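Local coordinates for protein Tv2483 (Treponema vincentii, PDB 6DET) that binds L-arginine with high selectivity as a lipoprotein of solute-binding protein family 3, and probably hands it to an ABC transporter, at residues P27-V32 with L73-I78; I63-E68 with S236-M241; T144-A149 with D176-A181; E155-V160 with V167-M172. All coordinates share one frame; numbering follows the deposited sequence.

Contact 1 (P27-V32 with L73-I78)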
loop_
_atom_site.group_PDB
_atom_site.type_symbol
_atom_site.label_atom_id
_atom_site.label_comp_id
_atom_site.label_asym_id
_atom_site.label_seq_id
_atom_site.Cartn_x
_atom_site.Cartn_y
_atom_site.Cartn_z
ATOM N N PRO A 27 23.013 0.594 14.588
ATOM C CA PRO A 27 23.727 -0.020 13.459
ATOM C C PRO A 27 22.866 -0.389 12.251
ATOM O O PRO A 27 23.334 -1.149 11.402
ATOM C CB PRO A 27 24.316 -1.290 14.089
ATOM C CG PRO A 27 23.325 -1.640 15.129
ATOM C CD PRO A 27 22.824 -0.346 15.700
ATOM N N SER A 28 21.642 0.128 12.120
ATOM C CA SER A 28 20.773 -0.412 11.069
ATOM C C SER A 28 21.275 -0.024 9.676
ATOM O O SER A 28 21.257 -0.851 8.755
ATOM C CB SER A 28 19.315 0.026 11.270
ATOM O OG SER A 28 19.142 1.449 11.326
ATOM N N TRP A 29 21.753 1.214 9.499
ATOM C CA TRP A 29 22.366 1.559 8.217
ATOM C C TRP A 29 23.647 0.767 7.997
ATOM O O TRP A 29 23.862 0.197 6.918
ATOM C CB TRP A 29 22.634 3.062 8.113
ATOM C CG TRP A 29 23.542 3.369 6.960
ATOM C CD1 TRP A 29 24.792 3.918 7.028
ATOM C CD2 TRP A 29 23.310 3.074 5.579
ATOM N NE1 TRP A 29 25.341 4.010 5.773
ATOM C CE2 TRP A 29 24.451 3.502 4.865
ATOM C CE3 TRP A 29 22.249 2.500 4.873
ATOM C CZ2 TRP A 29 24.561 3.371 3.482
ATOM C CZ3 TRP A 29 22.364 2.375 3.488
ATOM C CH2 TRP A 29 23.514 2.814 2.816
ATOM N N SER A 30 24.536 0.725 8.998
ATOM C CA SER A 30 25.765 -0.039 8.829
ATOM C C SER A 30 25.487 -1.474 8.375
ATOM O O SER A 30 26.201 -2.019 7.519
ATOM C CB SER A 30 26.550 -0.033 10.131
ATOM O OG SER A 30 27.028 1.284 10.373
ATOM N N LYS A 31 24.479 -2.117 8.960
ATOM C CA LYS A 31 24.192 -3.503 8.591
ATOM C C LYS A 31 23.841 -3.611 7.107
ATOM O O LYS A 31 24.321 -4.512 6.406
ATOM C CB LYS A 31 23.068 -4.043 9.465
ATOM C CG LYS A 31 23.481 -4.423 10.875
ATOM C CD LYS A 31 22.290 -4.896 11.715
ATOM C CE LYS A 31 22.709 -4.976 13.186
ATOM N NZ LYS A 31 21.583 -5.200 14.124
ATOM N N VAL A 32 23.014 -2.687 6.611
ATOM C CA VAL A 32 22.626 -2.689 5.203
ATOM C C VAL A 32 23.816 -2.377 4.308
ATOM O O VAL A 32 23.990 -2.994 3.247
ATOM C CB VAL A 32 21.475 -1.689 4.987
ATOM C CG1 VAL A 32 21.296 -1.361 3.510
ATOM C CG2 VAL A 32 20.217 -2.237 5.620
ATOM N N LEU A 73 22.481 4.686 -3.292
ATOM C CA LEU A 73 23.160 4.285 -2.061
ATOM C C LEU A 73 24.254 3.256 -2.280
ATOM O O LEU A 73 24.980 2.920 -1.326
ATOM C CB LEU A 73 22.152 3.742 -1.055
ATOM C CG LEU A 73 21.233 4.799 -0.445
ATOM C CD1 LEU A 73 20.171 4.144 0.370
ATOM C CD2 LEU A 73 22.055 5.789 0.424
ATOM N N GLY A 74 24.434 2.781 -3.507
ATOM C CA GLY A 74 25.494 1.820 -3.764
ATOM C C GLY A 74 25.201 0.418 -3.263
ATOM O O GLY A 74 26.143 -0.348 -3.016
ATOM N N ILE A 75 23.922 0.043 -3.160
ATOM C CA ILE A 75 23.496 -1.231 -2.596
ATOM C C ILE A 75 22.513 -1.880 -3.558
ATOM O O ILE A 75 21.877 -1.209 -4.378
ATOM C CB ILE A 75 22.846 -1.078 -1.195
ATOM C CG1 ILE A 75 21.551 -0.263 -1.263
ATOM C CG2 ILE A 75 23.843 -0.434 -0.218
ATOM C CD1 ILE A 75 20.888 -0.040 0.089
ATOM N N HIS A 76 22.342 -3.216 -3.397
ATOM C CA HIS A 76 21.480 -3.960 -4.311
ATOM C C HIS A 76 20.065 -4.064 -3.751
ATOM O O HIS A 76 19.887 -4.458 -2.588
ATOM C CB HIS A 76 22.052 -5.359 -4.564
ATOM C CG HIS A 76 21.265 -6.161 -5.558
ATOM N ND1 HIS A 76 21.087 -5.757 -6.865
ATOM C CD2 HIS A 76 20.599 -7.335 -5.432
ATOM C CE1 HIS A 76 20.350 -6.650 -7.502
ATOM N NE2 HIS A 76 20.039 -7.616 -6.656
ATOM N N PRO A 77 19.030 -3.701 -4.521
ATOM C CA PRO A 77 17.659 -3.858 -4.037
ATOM C C PRO A 77 17.191 -5.284 -4.264
ATOM O O PRO A 77 17.380 -5.822 -5.351
ATOM C CB PRO A 77 16.865 -2.876 -4.907
ATOM C CG PRO A 77 17.604 -2.894 -6.210
ATOM C CD PRO A 77 19.078 -3.043 -5.842
ATOM N N ILE A 78 16.604 -5.894 -3.243
ATOM C CA ILE A 78 16.036 -7.234 -3.360
ATOM C C ILE A 78 14.544 -7.136 -3.087
ATOM O O ILE A 78 14.121 -6.869 -1.952
ATOM C CB ILE A 78 16.700 -8.235 -2.407
ATOM C CG1 ILE A 78 18.188 -8.393 -2.736
ATOM C CG2 ILE A 78 15.990 -9.615 -2.495
ATOM C CD1 ILE A 78 18.935 -9.114 -1.670
#

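Contact 2 (I63-E68 with S236-M241)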
loop_
_atom_site.group_PDB
_atom_site.type_symbol
_atom_site.label_atom_id
_atom_site.label_comp_id
_atom_site.label_asym_id
_atom_site.label_seq_id
_atom_site.Cartn_x
_atom_site.Cartn_y
_atom_site.Cartn_z
ATOM N N ILE A 63 8.589 -0.003 -6.934
ATOM C CA ILE A 63 9.783 -0.680 -7.415
ATOM C C ILE A 63 10.734 0.321 -8.045
ATOM O O ILE A 63 11.953 0.262 -7.839
ATOM C CB ILE A 63 9.375 -1.777 -8.425
ATOM C CG1 ILE A 63 8.237 -2.649 -7.869
ATOM C CG2 ILE A 63 10.560 -2.603 -8.818
ATOM C CD1 ILE A 63 8.538 -3.356 -6.582
ATOM N N ASP A 64 10.199 1.263 -8.833
ATOM C CA ASP A 64 11.072 2.250 -9.450
ATOM C C ASP A 64 11.744 3.106 -8.379
ATOM O O ASP A 64 12.943 3.403 -8.463
ATOM C CB ASP A 64 10.274 3.124 -10.415
ATOM C CG ASP A 64 10.016 2.446 -11.755
ATOM O OD1 ASP A 64 10.617 1.400 -12.035
ATOM O OD2 ASP A 64 9.219 2.993 -12.531
ATOM N N ILE A 65 10.988 3.472 -7.339
ATOM C CA ILE A 65 11.550 4.274 -6.248
ATOM C C ILE A 65 12.711 3.532 -5.587
ATOM O O ILE A 65 13.816 4.075 -5.426
ATOM C CB ILE A 65 10.458 4.645 -5.221
ATOM C CG1 ILE A 65 9.438 5.626 -5.818
ATOM C CG2 ILE A 65 11.086 5.283 -3.979
ATOM C CD1 ILE A 65 8.192 5.870 -4.978
ATOM N N PHE A 66 12.476 2.291 -5.155
ATOM C CA PHE A 66 13.509 1.608 -4.386
ATOM C C PHE A 66 14.666 1.168 -5.260
ATOM O O PHE A 66 15.805 1.111 -4.786
ATOM C CB PHE A 66 12.911 0.412 -3.632
ATOM C CG PHE A 66 12.448 0.766 -2.250
ATOM C CD1 PHE A 66 13.361 0.917 -1.226
ATOM C CD2 PHE A 66 11.111 1.008 -1.982
ATOM C CE1 PHE A 66 12.958 1.277 0.051
ATOM C CE2 PHE A 66 10.710 1.348 -0.704
ATOM C CZ PHE A 66 11.616 1.489 0.305
ATOM N N THR A 67 14.423 0.879 -6.544
ATOM C CA THR A 67 15.534 0.513 -7.418
ATOM C C THR A 67 16.517 1.674 -7.559
ATOM O O THR A 67 17.740 1.484 -7.493
ATOM C CB THR A 67 15.007 0.085 -8.792
ATOM O OG1 THR A 67 14.186 -1.087 -8.659
ATOM C CG2 THR A 67 16.154 -0.228 -9.740
ATOM N N GLU A 68 15.996 2.893 -7.752
ATOM C CA GLU A 68 16.850 4.060 -7.950
ATOM C C GLU A 68 17.473 4.503 -6.632
ATOM O O GLU A 68 18.650 4.881 -6.591
ATOM C CB GLU A 68 16.039 5.197 -8.587
ATOM C CG GLU A 68 16.785 6.526 -8.677
ATOM C CD GLU A 68 18.046 6.455 -9.513
ATOM O OE1 GLU A 68 18.306 5.412 -10.162
ATOM O OE2 GLU A 68 18.803 7.463 -9.520
ATOM N N SER A 236 16.913 10.681 3.374
ATOM C CA SER A 236 17.758 11.676 2.730
ATOM C C SER A 236 17.779 11.497 1.215
ATOM O O SER A 236 17.739 12.476 0.461
ATOM C CB SER A 236 19.177 11.592 3.284
ATOM O OG SER A 236 19.964 12.606 2.702
ATOM N N VAL A 237 17.868 10.253 0.753
ATOM C CA VAL A 237 17.901 9.984 -0.681
ATOM C C VAL A 237 16.531 10.210 -1.312
ATOM O O VAL A 237 16.429 10.724 -2.437
ATOM C CB VAL A 237 18.404 8.558 -0.931
ATOM C CG1 VAL A 237 18.438 8.291 -2.421
ATOM C CG2 VAL A 237 19.795 8.394 -0.309
ATOM N N LEU A 238 15.462 9.784 -0.637
ATOM C CA LEU A 238 14.118 10.051 -1.150
ATOM C C LEU A 238 13.904 11.543 -1.375
ATOM O O LEU A 238 13.273 11.948 -2.357
ATOM C CB LEU A 238 13.059 9.526 -0.186
ATOM C CG LEU A 238 12.882 7.997 -0.119
ATOM C CD1 LEU A 238 11.829 7.603 0.927
ATOM C CD2 LEU A 238 12.525 7.435 -1.509
ATOM N N ALA A 239 14.383 12.373 -0.450
ATOM C CA ALA A 239 14.219 13.819 -0.607
ATOM C C ALA A 239 14.941 14.312 -1.851
ATOM O O ALA A 239 14.388 15.101 -2.630
ATOM C CB ALA A 239 14.714 14.544 0.639
ATOM N N GLU A 240 16.174 13.852 -2.058
ATOM C CA GLU A 240 16.931 14.211 -3.249
ATOM C C GLU A 240 16.180 13.782 -4.501
ATOM O O GLU A 240 16.093 14.537 -5.479
ATOM C CB GLU A 240 18.317 13.553 -3.188
ATOM C CG GLU A 240 19.242 13.809 -4.383
ATOM C CD GLU A 240 20.576 13.046 -4.285
ATOM O OE1 GLU A 240 20.611 11.841 -4.614
ATOM O OE2 GLU A 240 21.589 13.649 -3.867
ATOM N N MET A 241 15.640 12.560 -4.485
ATOM C CA MET A 241 14.960 12.014 -5.653
ATOM C C MET A 241 13.639 12.724 -5.918
ATOM O O MET A 241 13.142 12.696 -7.053
ATOM C CB MET A 241 14.700 10.508 -5.464
ATOM C CG MET A 241 15.937 9.666 -5.525
ATOM S SD MET A 241 15.670 7.964 -4.955
ATOM C CE MET A 241 14.429 7.430 -6.102
#

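Contact 3 (T144-A149 with D176-A181). With ARG (arginine), chain B.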
loop_
_atom_site.group_PDB
_atom_site.type_symbol
_atom_site.label_atom_id
_atom_site.label_comp_id
_atom_site.label_asym_id
_atom_site.label_seq_id
_atom_site.Cartn_x
_atom_site.Cartn_y
_atom_site.Cartn_z
ATOM N N THR A 144 -22.567 -8.240 3.189
ATOM C CA THR A 144 -21.246 -8.825 3.352
ATOM C C THR A 144 -20.248 -8.049 2.515
ATOM O O THR A 144 -20.464 -7.838 1.316
ATOM C CB THR A 144 -21.272 -10.293 2.934
ATOM O OG1 THR A 144 -22.158 -10.984 3.806
ATOM C CG2 THR A 144 -19.885 -10.923 3.000
ATOM N N ILE A 145 -19.140 -7.652 3.132
ATOM C CA ILE A 145 -18.143 -6.830 2.469
ATOM C C ILE A 145 -16.793 -7.509 2.607
ATOM O O ILE A 145 -16.405 -7.912 3.711
ATOM C CB ILE A 145 -18.082 -5.411 3.054
ATOM C CG1 ILE A 145 -19.482 -4.786 3.024
ATOM C CG2 ILE A 145 -17.034 -4.580 2.284
ATOM C CD1 ILE A 145 -19.546 -3.399 3.604
ATOM N N ALA A 146 -16.087 -7.641 1.491
ATOM C CA ALA A 146 -14.804 -8.334 1.473
ATOM C C ALA A 146 -13.688 -7.310 1.576
ATOM O O ALA A 146 -13.764 -6.216 1.000
ATOM C CB ALA A 146 -14.616 -9.181 0.209
ATOM N N VAL A 147 -12.655 -7.678 2.323
ATOM C CA VAL A 147 -11.476 -6.837 2.485
ATOM C C VAL A 147 -10.257 -7.730 2.344
ATOM O O VAL A 147 -10.305 -8.931 2.626
ATOM C CB VAL A 147 -11.466 -6.093 3.842
ATOM C CG1 VAL A 147 -12.765 -5.317 4.029
ATOM C CG2 VAL A 147 -11.224 -7.062 5.017
ATOM N N GLU A 148 -9.162 -7.146 1.896
ATOM C CA GLU A 148 -7.894 -7.858 1.946
ATOM C C GLU A 148 -7.456 -8.042 3.408
ATOM O O GLU A 148 -7.520 -7.111 4.221
ATOM C CB GLU A 148 -6.853 -7.103 1.113
ATOM C CG GLU A 148 -5.571 -7.864 0.907
ATOM C CD GLU A 148 -4.525 -7.117 0.050
ATOM O OE1 GLU A 148 -4.608 -5.877 -0.154
ATOM O OE2 GLU A 148 -3.572 -7.794 -0.393
ATOM N N ALA A 149 -7.062 -9.263 3.760
ATOM C CA ALA A 149 -6.656 -9.553 5.128
ATOM C C ALA A 149 -5.466 -8.704 5.548
ATOM O O ALA A 149 -4.572 -8.420 4.750
ATOM C CB ALA A 149 -6.277 -11.022 5.279
ATOM N N ASP A 176 -7.313 -9.808 -6.298
ATOM C CA ASP A 176 -8.143 -10.472 -7.305
ATOM C C ASP A 176 -9.289 -11.240 -6.660
ATOM O O ASP A 176 -10.385 -11.313 -7.229
ATOM C CB ASP A 176 -7.293 -11.411 -8.162
ATOM C CG ASP A 176 -6.622 -10.702 -9.334
ATOM O OD1 ASP A 176 -6.979 -9.541 -9.630
ATOM O OD2 ASP A 176 -5.751 -11.325 -9.979
ATOM N N GLN A 177 -9.065 -11.804 -5.467
ATOM C CA GLN A 177 -10.123 -12.550 -4.790
ATOM C C GLN A 177 -11.292 -11.649 -4.416
ATOM O O GLN A 177 -12.452 -12.087 -4.449
ATOM C CB GLN A 177 -9.562 -13.244 -3.551
ATOM C CG GLN A 177 -8.867 -14.559 -3.913
ATOM C CD GLN A 177 -8.067 -15.136 -2.781
ATOM O OE1 GLN A 177 -8.177 -14.699 -1.639
ATOM N NE2 GLN A 177 -7.253 -16.144 -3.090
ATOM N N LEU A 178 -11.009 -10.399 -4.031
ATOM C CA LEU A 178 -12.096 -9.462 -3.759
ATOM C C LEU A 178 -13.016 -9.337 -4.964
ATOM O O LEU A 178 -14.245 -9.422 -4.843
ATOM C CB LEU A 178 -11.536 -8.084 -3.383
ATOM C CG LEU A 178 -10.467 -8.040 -2.290
ATOM C CD1 LEU A 178 -9.999 -6.609 -2.129
ATOM C CD2 LEU A 178 -10.992 -8.590 -0.965
ATOM N N TYR A 179 -12.446 -9.093 -6.145
ATOM C CA TYR A 179 -13.297 -8.889 -7.316
ATOM C C TYR A 179 -14.005 -10.169 -7.713
ATOM O O TYR A 179 -15.134 -10.121 -8.225
ATOM C CB TYR A 179 -12.466 -8.337 -8.479
ATOM C CG TYR A 179 -12.145 -6.875 -8.304
ATOM C CD1 TYR A 179 -13.069 -5.908 -8.666
ATOM C CD2 TYR A 179 -10.918 -6.462 -7.779
ATOM C CE1 TYR A 179 -12.807 -4.586 -8.507
ATOM C CE2 TYR A 179 -10.638 -5.102 -7.604
ATOM C CZ TYR A 179 -11.602 -4.176 -7.977
ATOM O OH TYR A 179 -11.393 -2.828 -7.830
ATOM N N GLU A 180 -13.372 -11.316 -7.471
ATOM C CA GLU A 180 -14.023 -12.594 -7.759
ATOM C C GLU A 180 -15.245 -12.792 -6.876
ATOM O O GLU A 180 -16.283 -13.277 -7.342
ATOM C CB GLU A 180 -13.050 -13.749 -7.551
ATOM C CG GLU A 180 -11.953 -13.837 -8.582
ATOM C CD GLU A 180 -10.832 -14.764 -8.152
ATOM O OE1 GLU A 180 -11.017 -15.522 -7.173
ATOM O OE2 GLU A 180 -9.762 -14.729 -8.794
ATOM N N ALA A 181 -15.134 -12.453 -5.591
ATOM C CA ALA A 181 -16.285 -12.567 -4.702
ATOM C C ALA A 181 -17.365 -11.570 -5.099
ATOM O O ALA A 181 -18.561 -11.874 -5.021
ATOM C CB ALA A 181 -15.849 -12.352 -3.254
HETATM N N ARG B . -2.751 -0.226 2.267
HETATM C CA ARG B . -2.797 -1.677 2.588
HETATM C C ARG B . -2.089 -1.923 3.915
HETATM O O ARG B . -1.280 -1.067 4.323
HETATM C CB ARG B . -2.133 -2.505 1.489
HETATM C CG ARG B . -2.866 -2.483 0.152
HETATM C CD ARG B . -2.148 -3.245 -0.958
HETATM N NE ARG B . -2.086 -4.659 -0.645
HETATM C CZ ARG B . -0.988 -5.312 -0.280
HETATM N NH1 ARG B . -1.099 -6.609 0.020
HETATM N NH2 ARG B . 0.190 -4.693 -0.194
HETATM O OXT ARG B . -2.308 -2.965 4.548
#

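Contact 4 (E155-V160 with V167-M172)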
loop_
_atom_site.group_PDB
_atom_site.type_symbol
_atom_site.label_atom_id
_atom_site.label_comp_id
_atom_site.label_asym_id
_atom_site.label_seq_id
_atom_site.Cartn_x
_atom_site.Cartn_y
_atom_site.Cartn_z
ATOM N N GLU A 155 -11.119 -2.434 10.174
ATOM C CA GLU A 155 -11.170 -1.277 11.061
ATOM C C GLU A 155 -11.738 -0.067 10.345
ATOM O O GLU A 155 -12.505 0.709 10.928
ATOM C CB GLU A 155 -9.773 -0.950 11.599
ATOM C CG GLU A 155 -9.150 -2.016 12.475
ATOM C CD GLU A 155 -7.762 -1.628 12.947
ATOM O OE1 GLU A 155 -7.317 -0.500 12.640
ATOM O OE2 GLU A 155 -7.113 -2.453 13.623
ATOM N N ALA A 156 -11.371 0.121 9.075
ATOM C CA ALA A 156 -11.928 1.238 8.326
ATOM C C ALA A 156 -13.449 1.130 8.244
ATOM O O ALA A 156 -14.154 2.116 8.466
ATOM C CB ALA A 156 -11.314 1.297 6.934
ATOM N N LEU A 157 -13.972 -0.076 7.958
ATOM C CA LEU A 157 -15.429 -0.253 7.850
ATOM C C LEU A 157 -16.114 -0.083 9.198
ATOM O O LEU A 157 -17.162 0.575 9.298
ATOM C CB LEU A 157 -15.771 -1.635 7.282
ATOM C CG LEU A 157 -15.494 -1.944 5.811
ATOM C CD1 LEU A 157 -15.578 -3.487 5.572
ATOM C CD2 LEU A 157 -16.441 -1.184 4.890
ATOM N N LEU A 158 -15.563 -0.710 10.244
ATOM C CA LEU A 158 -16.109 -0.594 11.594
ATOM C C LEU A 158 -16.122 0.838 12.101
ATOM O O LEU A 158 -16.775 1.106 13.117
ATOM C CB LEU A 158 -15.307 -1.455 12.572
ATOM C CG LEU A 158 -15.767 -2.901 12.774
ATOM C CD1 LEU A 158 -15.991 -3.608 11.455
ATOM C CD2 LEU A 158 -14.752 -3.662 13.615
ATOM N N ASN A 159 -15.427 1.754 11.432
ATOM C CA ASN A 159 -15.444 3.160 11.805
ATOM C C ASN A 159 -16.457 3.979 11.020
ATOM O O ASN A 159 -16.538 5.196 11.219
ATOM C CB ASN A 159 -14.055 3.763 11.646
ATOM C CG ASN A 159 -13.313 3.791 12.946
ATOM O OD1 ASN A 159 -13.512 4.691 13.764
ATOM N ND2 ASN A 159 -12.482 2.781 13.174
ATOM N N VAL A 160 -17.238 3.343 10.162
ATOM C CA VAL A 160 -18.379 3.981 9.514
ATOM C C VAL A 160 -19.607 3.750 10.390
ATOM O O VAL A 160 -19.966 2.604 10.673
ATOM C CB VAL A 160 -18.578 3.410 8.100
ATOM C CG1 VAL A 160 -19.772 4.028 7.408
ATOM C CG2 VAL A 160 -17.299 3.618 7.275
ATOM N N VAL A 167 -22.538 -5.334 9.508
ATOM C CA VAL A 167 -21.829 -5.819 8.333
ATOM C C VAL A 167 -21.172 -7.148 8.679
ATOM O O VAL A 167 -20.767 -7.376 9.824
ATOM C CB VAL A 167 -20.789 -4.792 7.844
ATOM C CG1 VAL A 167 -19.932 -5.368 6.740
ATOM C CG2 VAL A 167 -21.490 -3.543 7.356
ATOM N N ILE A 168 -21.101 -8.033 7.689
ATOM C CA ILE A 168 -20.265 -9.229 7.736
ATOM C C ILE A 168 -19.020 -8.940 6.915
ATOM O O ILE A 168 -19.124 -8.551 5.746
ATOM C CB ILE A 168 -21.014 -10.453 7.179
ATOM C CG1 ILE A 168 -22.343 -10.642 7.902
ATOM C CG2 ILE A 168 -20.166 -11.725 7.298
ATOM C CD1 ILE A 168 -23.251 -11.680 7.241
ATOM N N ILE A 169 -17.845 -9.121 7.509
ATOM C CA ILE A 169 -16.583 -8.827 6.837
ATOM C C ILE A 169 -15.896 -10.138 6.472
ATOM O O ILE A 169 -15.688 -11.004 7.333
ATOM C CB ILE A 169 -15.690 -7.942 7.709
ATOM C CG1 ILE A 169 -16.386 -6.591 7.899
ATOM C CG2 ILE A 169 -14.333 -7.760 7.056
ATOM C CD1 ILE A 169 -15.763 -5.719 8.956
ATOM N N LYS A 170 -15.572 -10.304 5.188
ATOM C CA LYS A 170 -14.835 -11.477 4.719
ATOM C C LYS A 170 -13.439 -11.029 4.317
ATOM O O LYS A 170 -13.291 -10.164 3.451
ATOM C CB LYS A 170 -15.524 -12.163 3.539
ATOM C CG LYS A 170 -16.690 -13.032 3.943
ATOM C CD LYS A 170 -17.286 -13.762 2.757
ATOM C CE LYS A 170 -18.489 -14.577 3.185
ATOM N NZ LYS A 170 -18.143 -15.561 4.245
ATOM N N ALA A 171 -12.425 -11.623 4.936
ATOM C CA ALA A 171 -11.035 -11.303 4.643
ATOM C C ALA A 171 -10.489 -12.285 3.617
ATOM O O ALA A 171 -10.648 -13.503 3.767
ATOM C CB ALA A 171 -10.182 -11.348 5.910
ATOM N N MET A 172 -9.852 -11.755 2.581
ATOM C CA MET A 172 -9.299 -12.546 1.497
ATOM C C MET A 172 -7.816 -12.251 1.310
ATOM O O MET A 172 -7.296 -11.231 1.768
ATOM C CB MET A 172 -10.090 -12.271 0.225
ATOM C CG MET A 172 -11.576 -12.269 0.534
ATOM S SD MET A 172 -12.639 -12.540 -0.886
ATOM C CE MET A 172 -14.103 -13.171 -0.059
#

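Contact 1 (P27-V32 with L73-I78)
The indole of Trp29 meets segment 73-78 with the outer part of its six-membered ring. Ile75 CD1 sits at the ring edge, close to the ring plane, and is 4.4 Å from Trp29 CZ3. Leu73 CD2 comes to the same end of the indole along an oblique line, 4.1 Å from Trp29 CH2. Trp29 CG is anti to the backbone N (chi1 167°), which sends the ring out from the helix to these two residues. Lys233 of helix 228-243 also touches both Trp29 and Leu73. The contact joins the N-terminal helix 28-35 to the link between helix 61-73 and strand 76-81, with no hydrogen bond between the two segments. Helix 61-73 is closed by a Schellman motif, with Gly74, at positive phi (75°), the first residue to leave helical geometry. Ile75 then leads into strand 76-81. Its CG1 lies between the backbone N and the carbonyl carbon (chi1 64°), and the chain is extended beyond it, so CD1 reaches across to helix 28-35. There it packs on Val32 CG1 at 3.7 Å, with the two side chains crossing at a slant. Leu38 of the neighbouring strand 37-42 touches both Val32 and Ile75.

Contact 2 (I63-E68 with S236-M241)
Ile65 CG2 and Leu238 CD2 meet at 3.6 Å in the tightly packed part of this contact, their side chains crossing at about a right angle. With CG1 turned back beside the backbone N (chi1 -68°), Ile65 leaves CG2 to meet Leu238. Met241 fills the place next to it. Its chain bends at the last torsion (chi3 60°), and the methyl CE lies 3.5 Å from Ile65 O. The same CE also rests 3.6 Å from Glu68 CG, so one methyl touches both a backbone carbonyl and a side-chain methylene. Segments 63-68 and 236-241 belong to two helices of one alpha/beta lobe of the solute-binding fold. The axes of these two segments cross at 113° and come within 10.9 Å. Ile247 of helix 246-255 touches both Leu238 and Met241. The other side is polar and looser. Only the aliphatic part of Glu68 packs here. Its carboxylate turns to salt bridges with Arg71 and Arg72. Glu240, exposed to solvent, makes no contact with 63-68, but Arg72 also pairs with it and so bridges the two helices. Glu68 OE2 and Glu240 OE1 stay 6.8 Å apart, and Arg72 probably offsets their like charges.

Contact 3 (T144-A149 with D176-A181)
Strand 144-148 runs nearly antiparallel to helix 176-181, at 167° between their directions, with 8.2 Å between the axes of these segments at closest approach. Leu178 carries the helix side of the contact. Its CB points to the strand, and CG is anti to the carbonyl carbon (chi1 -51°). The branch CD2 does most of the touching. It lies 3.5 Å from Val147 C and 3.7 Å from Glu148 N, so it presses on the peptide between these residues. It also meets the methyl of Ala146, with CB 3.9 Å from Leu178 CD2. The small side chain of Ala146 is consistent with the close approach here, 6.0 Å from Ala146 CA to Leu178 CA. Val147 turns its CB away from the helix and meets Leu178 through its backbone. Ile190 of strand 189-193 touches both Ala146 and Leu178.

Glu148, at the end of the strand, reaches past the helix to the bound arginine. CG is anti to the backbone N and the chain stays extended, which carries the carboxylate out to the ligand. The grip is two-pronged: arginine NE donates to Glu148 OE1 at 2.8 Å, and arginine NH1 donates to Glu148 OE2 at 2.8 Å. Their opposite charges would probably strengthen the pair. Phe45 touches the Glu148 side chain. The ligand is also hydrogen-bonded to Ser43, Ser101, Gly102, Ser104, Arg109 and Asp193. Pocket residues at the carboxyl ends of parallel strands, as Glu148 is here, are a feature of the ligand cleft of periplasmic-type binding proteins.

Contact 4 (E155-V160 with V167-M172)
This is an apolar contact of a helix with a sheet strand, inside one alpha/beta lobe. Leu157 and Leu158 of helix 153-158 meet Ile169 of strand 167-172. No hydrogen bond crosses between the segments.

Ile169 points its CB to the helix. Its CG1 is anti to the carbonyl carbon (chi1 -64°) and its chain is extended at chi2, so CD1 reaches both leucines. Leu157 also directs its CB at the strand. Its CD1 lies 4.0 Å from Ile169 CG1 and 4.1 Å from Ile169 CD1, and the two side chains run alongside each other, pointing opposite ways. Leu158 approaches at a slant from the more exposed side. Its CD1 is modelled 3.3 Å from Ile169 CD1, shorter than usual for two carbons, so the exact placing of these methyls is doubtful. Leu157 is the buried one of the three. It also touches Ile145 and Val147 of strand 143-148, and Ile214 from a loop.

Beyond these leucines Asn159 folds its side chain back, and ND2 donates to Glu155 O at 3.1 Å. The bond is nearly straight at the hydrogen (168°), though the donor stands 37° above the carbonyl plane. The backbone N of Asn159 bonds to Ala156 O and only weakly to Glu155 O. The side chain of Leu157 is about 13 Å from the bound arginine, so the contact lies away from the pocket. Strand 143-148, helix 153-158 and strand 167-172, with the two strands parallel neighbours, form a beta-alpha-beta crossover, and this contact seats its helix on the second strand.

From the N terminus, helix 28-35 comes first, and contact 1 closes its loop when the chain reaches 73-78. Before that, segment 63-68 has opened contact 2, which closes only at 236-241, so the two cross along the chain. They also touch in space, through Leu73 and Val237. Contact 3 opens at 144-149 and closes at 176-181, wholly within the span of contact 2. Contact 4 lies within contact 3 in turn. Contacts 1 and 2 tie helices 28-35, 61-73 and 228-243 and the approach to strand 76-81 together in one lobe. Contacts 3 and 4 pack helices 175-184 and 153-158 on the paired strands 143-148 and 167-172 in the other, across the chain's centre.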